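PDB 3HDU: putative thioesterase from Syntrophus aciditrophicus SB, which probably hydrolyses thioesters with a hotdog fold, though its natural substrate is not established. Local coordinates for residues Phe46-Glu51 and Arg117-Thr122; Ala69-Ala74 and Gly150-Ile155. All blocks are in the same frame, centred on the assembly; numbering follows the deposited sequence.

Interaction 1 of 2, residues Phe46-Glu51 and Arg117-Thr122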
loop_
_atom_site.group_PDB
_atom_site.type_symbol
_atom_site.label_atom_id
_atom_site.label_comp_id
_atom_site.label_asym_id
_atom_site.label_seq_id
_atom_site.Cartn_x
_atom_site.Cartn_y
_atom_site.Cartn_z
ATOM N N PHE A 46 -15.104 -23.592 3.801
ATOM C CA PHE A 46 -15.157 -23.981 2.396
ATOM C C PHE A 46 -14.658 -25.405 2.215
ATOM O O PHE A 46 -13.881 -25.890 3.034
ATOM C CB PHE A 46 -14.294 -23.033 1.575
ATOM C CG PHE A 46 -14.755 -21.602 1.618
ATOM C CD1 PHE A 46 -14.304 -20.737 2.619
ATOM C CD2 PHE A 46 -15.648 -21.113 0.660
ATOM C CE1 PHE A 46 -14.739 -19.399 2.664
ATOM C CE2 PHE A 46 -16.087 -19.780 0.694
ATOM C CZ PHE A 46 -15.633 -18.921 1.695
ATOM N N GLU A 47 -15.113 -26.059 1.143
ATOM C CA GLU A 47 -14.709 -27.430 0.813
ATOM C C GLU A 47 -14.460 -27.584 -0.690
ATOM O O GLU A 47 -15.361 -27.356 -1.491
ATOM C CB GLU A 47 -15.777 -28.434 1.270
ATOM C CG GLU A 47 -15.373 -29.917 1.108
ATOM C CD GLU A 47 -16.445 -30.903 1.541
ATOM O OE1 GLU A 47 -17.368 -30.529 2.297
ATOM O OE2 GLU A 47 -16.358 -32.073 1.116
HETATM N N MSE A 48 -13.235 -27.974 -1.051
HETATM C CA MSE A 48 -12.863 -28.271 -2.434
HETATM C C MSE A 48 -13.438 -29.644 -2.765
HETATM O O MSE A 48 -12.993 -30.636 -2.205
HETATM C CB MSE A 48 -11.335 -28.358 -2.586
HETATM C CG MSE A 48 -10.597 -27.071 -2.402
HETATM SE SE MSE A 48 -10.751 -25.979 -3.966
HETATM C CE MSE A 48 -9.682 -26.979 -5.218
ATOM N N ARG A 49 -14.426 -29.703 -3.655
ATOM C CA ARG A 49 -15.031 -30.992 -4.056
ATOM C C ARG A 49 -14.112 -31.743 -5.016
ATOM O O ARG A 49 -14.044 -32.970 -4.971
ATOM C CB ARG A 49 -16.432 -30.804 -4.625
ATOM C CG ARG A 49 -17.325 -30.077 -3.643
ATOM C CD ARG A 49 -18.777 -30.196 -3.971
ATOM N NE ARG A 49 -19.549 -29.286 -3.130
ATOM C CZ ARG A 49 -19.930 -29.509 -1.868
ATOM N NH1 ARG A 49 -19.569 -30.603 -1.185
ATOM N NH2 ARG A 49 -20.659 -28.572 -1.266
ATOM N N ASP A 50 -13.442 -30.994 -5.894
ATOM C CA ASP A 50 -12.400 -31.507 -6.774
ATOM C C ASP A 50 -11.130 -30.806 -6.276
ATOM O O ASP A 50 -10.963 -29.603 -6.473
ATOM C CB ASP A 50 -12.709 -31.178 -8.244
ATOM C CG ASP A 50 -11.759 -31.870 -9.234
ATOM O OD1 ASP A 50 -10.585 -32.155 -8.906
ATOM O OD2 ASP A 50 -12.196 -32.119 -10.378
ATOM N N GLU A 51 -10.263 -31.563 -5.601
ATOM C CA GLU A 51 -8.977 -31.044 -5.079
ATOM C C GLU A 51 -7.934 -30.686 -6.161
ATOM O O GLU A 51 -6.935 -30.045 -5.835
ATOM C CB GLU A 51 -8.359 -32.012 -4.046
ATOM C CG GLU A 51 -8.889 -31.878 -2.630
ATOM C CD GLU A 51 -8.329 -32.949 -1.702
ATOM O OE1 GLU A 51 -8.798 -34.108 -1.779
ATOM O OE2 GLU A 51 -7.439 -32.625 -0.883
ATOM N N ARG A 117 -8.174 -29.661 1.282
ATOM C CA ARG A 117 -9.564 -29.829 0.848
ATOM C C ARG A 117 -10.495 -28.808 1.507
ATOM O O ARG A 117 -11.206 -28.079 0.812
ATOM C CB ARG A 117 -10.076 -31.241 1.124
ATOM C CG ARG A 117 -11.374 -31.521 0.398
ATOM C CD ARG A 117 -11.910 -32.851 0.713
ATOM N NE ARG A 117 -13.208 -33.080 0.066
ATOM C CZ ARG A 117 -13.409 -33.492 -1.194
ATOM N NH1 ARG A 117 -12.393 -33.724 -2.038
ATOM N NH2 ARG A 117 -14.659 -33.663 -1.630
ATOM N N GLU A 118 -10.501 -28.794 2.841
ATOM C CA GLU A 118 -11.346 -27.901 3.630
ATOM C C GLU A 118 -10.516 -26.772 4.230
ATOM O O GLU A 118 -9.457 -27.019 4.806
ATOM C CB GLU A 118 -12.091 -28.673 4.734
ATOM C CG GLU A 118 -13.102 -29.692 4.190
ATOM C CD GLU A 118 -13.871 -30.459 5.272
ATOM O OE1 GLU A 118 -14.265 -29.858 6.296
ATOM O OE2 GLU A 118 -14.106 -31.672 5.085
ATOM N N PHE A 119 -10.988 -25.538 4.051
ATOM C CA PHE A 119 -10.363 -24.338 4.627
ATOM C C PHE A 119 -11.442 -23.402 5.195
ATOM O O PHE A 119 -12.568 -23.372 4.696
ATOM C CB PHE A 119 -9.428 -23.632 3.629
ATOM C CG PHE A 119 -10.057 -23.308 2.315
ATOM C CD1 PHE A 119 -10.689 -22.079 2.116
ATOM C CD2 PHE A 119 -9.987 -24.214 1.254
ATOM C CE1 PHE A 119 -11.262 -21.758 0.876
ATOM C CE2 PHE A 119 -10.564 -23.907 0.007
ATOM C CZ PHE A 119 -11.207 -22.675 -0.177
ATOM N N VAL A 120 -11.083 -22.677 6.259
ATOM C CA VAL A 120 -11.986 -21.770 6.983
ATOM C C VAL A 120 -11.443 -20.346 6.905
ATOM O O VAL A 120 -10.230 -20.137 6.975
ATOM C CB VAL A 120 -12.214 -22.230 8.467
ATOM C CG1 VAL A 120 -10.900 -22.383 9.222
ATOM C CG2 VAL A 120 -13.146 -21.271 9.209
ATOM N N CYS A 121 -12.354 -19.386 6.742
ATOM C CA CYS A 121 -12.028 -17.964 6.627
ATOM C C CYS A 121 -12.892 -17.160 7.597
ATOM O O CYS A 121 -14.114 -17.308 7.587
ATOM C CB CYS A 121 -12.273 -17.502 5.197
ATOM S SG CYS A 121 -11.781 -15.806 4.858
ATOM N N THR A 122 -12.247 -16.346 8.442
ATOM C CA THR A 122 -12.909 -15.473 9.422
ATOM C C THR A 122 -12.744 -14.019 8.957
ATOM O O THR A 122 -11.626 -13.601 8.689
ATOM C CB THR A 122 -12.282 -15.626 10.827
ATOM O OG1 THR A 122 -12.380 -16.989 11.262
ATOM C CG2 THR A 122 -12.984 -14.731 11.845
#

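Interaction 2 of 2, residues Ala69-Ala74 and Gly150-Ile155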
loop_
_atom_site.group_PDB
_atom_site.type_symbol
_atom_site.label_atom_id
_atom_site.label_comp_id
_atom_site.label_asym_id
_atom_site.label_seq_id
_atom_site.Cartn_x
_atom_site.Cartn_y
_atom_site.Cartn_z
ATOM N N ALA A 69 -12.859 -16.895 -1.865
ATOM C CA ALA A 69 -13.298 -17.203 -0.492
ATOM C C ALA A 69 -13.166 -15.998 0.447
ATOM O O ALA A 69 -14.075 -15.725 1.234
ATOM C CB ALA A 69 -12.522 -18.389 0.072
ATOM N N ILE A 70 -12.031 -15.297 0.355
ATOM C CA ILE A 70 -11.771 -14.072 1.138
ATOM C C ILE A 70 -12.772 -12.962 0.761
ATOM O O ILE A 70 -13.327 -12.306 1.646
ATOM C CB ILE A 70 -10.281 -13.596 0.985
ATOM C CG1 ILE A 70 -9.356 -14.556 1.747
ATOM C CG2 ILE A 70 -10.082 -12.170 1.504
ATOM C CD1 ILE A 70 -7.869 -14.297 1.562
ATOM N N ASP A 71 -13.003 -12.790 -0.544
ATOM C CA ASP A 71 -13.953 -11.803 -1.067
ATOM C C ASP A 71 -15.393 -12.090 -0.620
ATOM O O ASP A 71 -16.137 -11.154 -0.306
ATOM C CB ASP A 71 -13.887 -11.748 -2.606
ATOM C CG ASP A 71 -14.677 -10.579 -3.197
ATOM O OD1 ASP A 71 -14.660 -9.476 -2.616
ATOM O OD2 ASP A 71 -15.301 -10.757 -4.261
HETATM N N MSE A 72 -15.776 -13.370 -0.615
HETATM C CA MSE A 72 -17.109 -13.801 -0.166
HETATM C C MSE A 72 -17.293 -13.604 1.338
HETATM O O MSE A 72 -18.350 -13.134 1.766
HETATM C CB MSE A 72 -17.374 -15.269 -0.530
HETATM C CG MSE A 72 -17.549 -15.525 -2.025
HETATM SE SE MSE A 72 -19.137 -14.695 -2.771
HETATM C CE MSE A 72 -20.485 -15.581 -1.713
ATOM N N THR A 73 -16.277 -13.985 2.122
ATOM C CA THR A 73 -16.280 -13.808 3.580
ATOM C C THR A 73 -16.388 -12.321 3.921
ATOM O O THR A 73 -17.189 -11.938 4.782
ATOM C CB THR A 73 -15.015 -14.422 4.252
ATOM O OG1 THR A 73 -14.921 -15.810 3.923
ATOM C CG2 THR A 73 -15.057 -14.276 5.771
ATOM N N ALA A 74 -15.592 -11.502 3.228
ATOM C CA ALA A 74 -15.610 -10.037 3.395
ATOM C C ALA A 74 -16.978 -9.434 3.032
ATOM O O ALA A 74 -17.463 -8.533 3.719
ATOM C CB ALA A 74 -14.505 -9.387 2.564
ATOM N N GLY A 150 -6.266 -11.177 4.251
ATOM C CA GLY A 150 -6.855 -10.242 3.296
ATOM C C GLY A 150 -7.394 -8.961 3.895
ATOM O O GLY A 150 -7.803 -8.946 5.057
ATOM N N SER A 151 -7.329 -7.887 3.105
ATOM C CA SER A 151 -7.932 -6.587 3.417
ATOM C C SER A 151 -8.878 -6.343 2.247
ATOM O O SER A 151 -8.429 -6.305 1.090
ATOM C CB SER A 151 -6.904 -5.467 3.499
ATOM O OG SER A 151 -5.982 -5.708 4.544
ATOM N N VAL A 152 -10.171 -6.223 2.539
ATOM C CA VAL A 152 -11.193 -6.043 1.513
ATOM C C VAL A 152 -12.091 -4.851 1.851
ATOM O O VAL A 152 -12.524 -4.715 2.997
ATOM C CB VAL A 152 -12.070 -7.312 1.377
ATOM C CG1 VAL A 152 -13.020 -7.194 0.178
ATOM C CG2 VAL A 152 -11.204 -8.566 1.241
ATOM N N SER A 153 -12.356 -4.004 0.856
ATOM C CA SER A 153 -13.264 -2.861 0.987
ATOM C C SER A 153 -14.507 -3.116 0.141
ATOM O O SER A 153 -14.382 -3.399 -1.055
ATOM C CB SER A 153 -12.603 -1.555 0.540
ATOM O OG SER A 153 -11.844 -0.989 1.596
ATOM N N TYR A 154 -15.681 -3.042 0.781
ATOM C CA TYR A 154 -16.993 -3.152 0.127
ATOM C C TYR A 154 -17.720 -1.811 0.175
ATOM O O TYR A 154 -17.597 -1.071 1.155
ATOM C CB TYR A 154 -17.861 -4.237 0.780
ATOM C CG TYR A 154 -17.731 -5.575 0.108
ATOM C CD1 TYR A 154 -16.719 -6.465 0.468
ATOM C CD2 TYR A 154 -18.606 -5.941 -0.923
ATOM C CE1 TYR A 154 -16.588 -7.702 -0.171
ATOM C CE2 TYR A 154 -18.481 -7.175 -1.574
ATOM C CZ TYR A 154 -17.473 -8.052 -1.191
ATOM O OH TYR A 154 -17.341 -9.265 -1.819
ATOM N N ILE A 155 -18.454 -1.503 -0.899
ATOM C CA ILE A 155 -19.278 -0.291 -0.983
ATOM C C ILE A 155 -20.695 -0.622 -1.445
ATOM O O ILE A 155 -20.914 -1.644 -2.096
ATOM C CB ILE A 155 -18.662 0.791 -1.912
ATOM C CG1 ILE A 155 -18.526 0.306 -3.368
ATOM C CG2 ILE A 155 -17.297 1.228 -1.381
ATOM C CD1 ILE A 155 -18.020 1.379 -4.311
#

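Interaction 1 of 2, residues Phe46-Glu51 and Arg117-Thr122
Phe-46 and Phe-119 form an antiparallel hydrogen-bonded pair between neighbouring strands of the hotdog sheet: Phe-46 N gives a nearly straight bond to Phe-119 O (2.7 Å), and Phe-119 N returns a longer one to Phe-46 O (3.1 Å). Met-48 N continues the pairing to Arg-117 O (2.8 Å) where the strands run out. Among the apolar groups, Phe-46 CB sits over one face of the Phe-119 ring, 3.7 Å from its centroid; the rings are nearly parallel but barely overlap. The selenomethionine Met-48 meets that ring at its edge through CG. Charged contacts gather on Arg-117, whose extended chain (chi1 -167°) carries the guanidinium alongside the backbone of Met-48 and Arg-49, Met-48 O lying over the centre of one face. Arg-117 NE makes a weak salt-bridged hydrogen bond to Glu-47 OE2 (3.5 Å), while Glu-51 OE1 stands in plane at the guanidinium edge, a long salt bridge to Arg-117 NH1 (3.6 Å). A leucine in place of Arg-117 would probably leave Glu-47 and Glu-51 without their shared positive mate. Phe-46 and Phe-119 face helix 58-85, resting on Ala-69 and Val-65, while strand 132-141 flanks strand 118-128 on its other edge.

Interaction 2 of 2, residues Ala69-Ala74 and Gly150-Ile155
Val-152 overlaps Ala-74, its CB 3.4 Å from Ala-74 CB and both its methyls lying close to that single methyl. CG2 of Val-152 also meets Ile-70 CG2 at 3.8 Å, so the valine fits against two residues one helical turn apart. Ile-70 CG2 reaches on to Gly-150 CA at 4.2 Å. Gly-150 brings no side chain here, so Ile-70 CG2 can lie against its backbone. These residues join helix 58-85 to strand 146-156 in the hotdog fold, in which a long central helix is wrapped by a curved antiparallel sheet; the helix and strand segments run at 49° to each other, their axes 8.8 Å apart. Farther along the strand, Tyr-154 lays its CE1 3.8 Å from Ala-74 CB and carries its hydroxyl to the helix backbone. Tyr-154 OH donates to Asp-71 O (2.7 Å), approaching from above the carbonyl plane, and also lies 2.8 Å from Asp-71 OD1. The Asp-71 side chain crosses the tyrosine at about a right angle, yet carboxylate and ring planes differ by just 16°. Asp-71 CG is anti to the backbone N (chi1 -170°), which brings OD1 close to Tyr-154 OH; Thr-103 OG1 of the adjacent strand 101-110 hydrogen-bonds to the same oxygen. Gly-64 and Met-60 of a second subunit pack on Asp-71 and Tyr-154 respectively.

Overall arrangement
Both contacts reach the same curved sheet, with centres about 17 Å apart: interaction 1 lies within it, and interaction 2 joins it to helix 58-85. Interaction 1 pairs two neighbouring strands and is only partly buried: its aromatic face turns inward, while its charged groups gather where the strands give way to loops. Interaction 2 is wholly buried, relying on apolar side chains, most of them aliphatic, and a tyrosine hydroxyl rather than on paired backbones or salt bridges. Helix 58-85 links them directly, since Ala-69 CB lies 3.5 Å from Phe-46 CZ, and Thr-73 OG1 packs 3.3 Å from Cys-121 SG. Residues 69-74 thus touch strands 41-48 and 118-128 as well as strand 146-156.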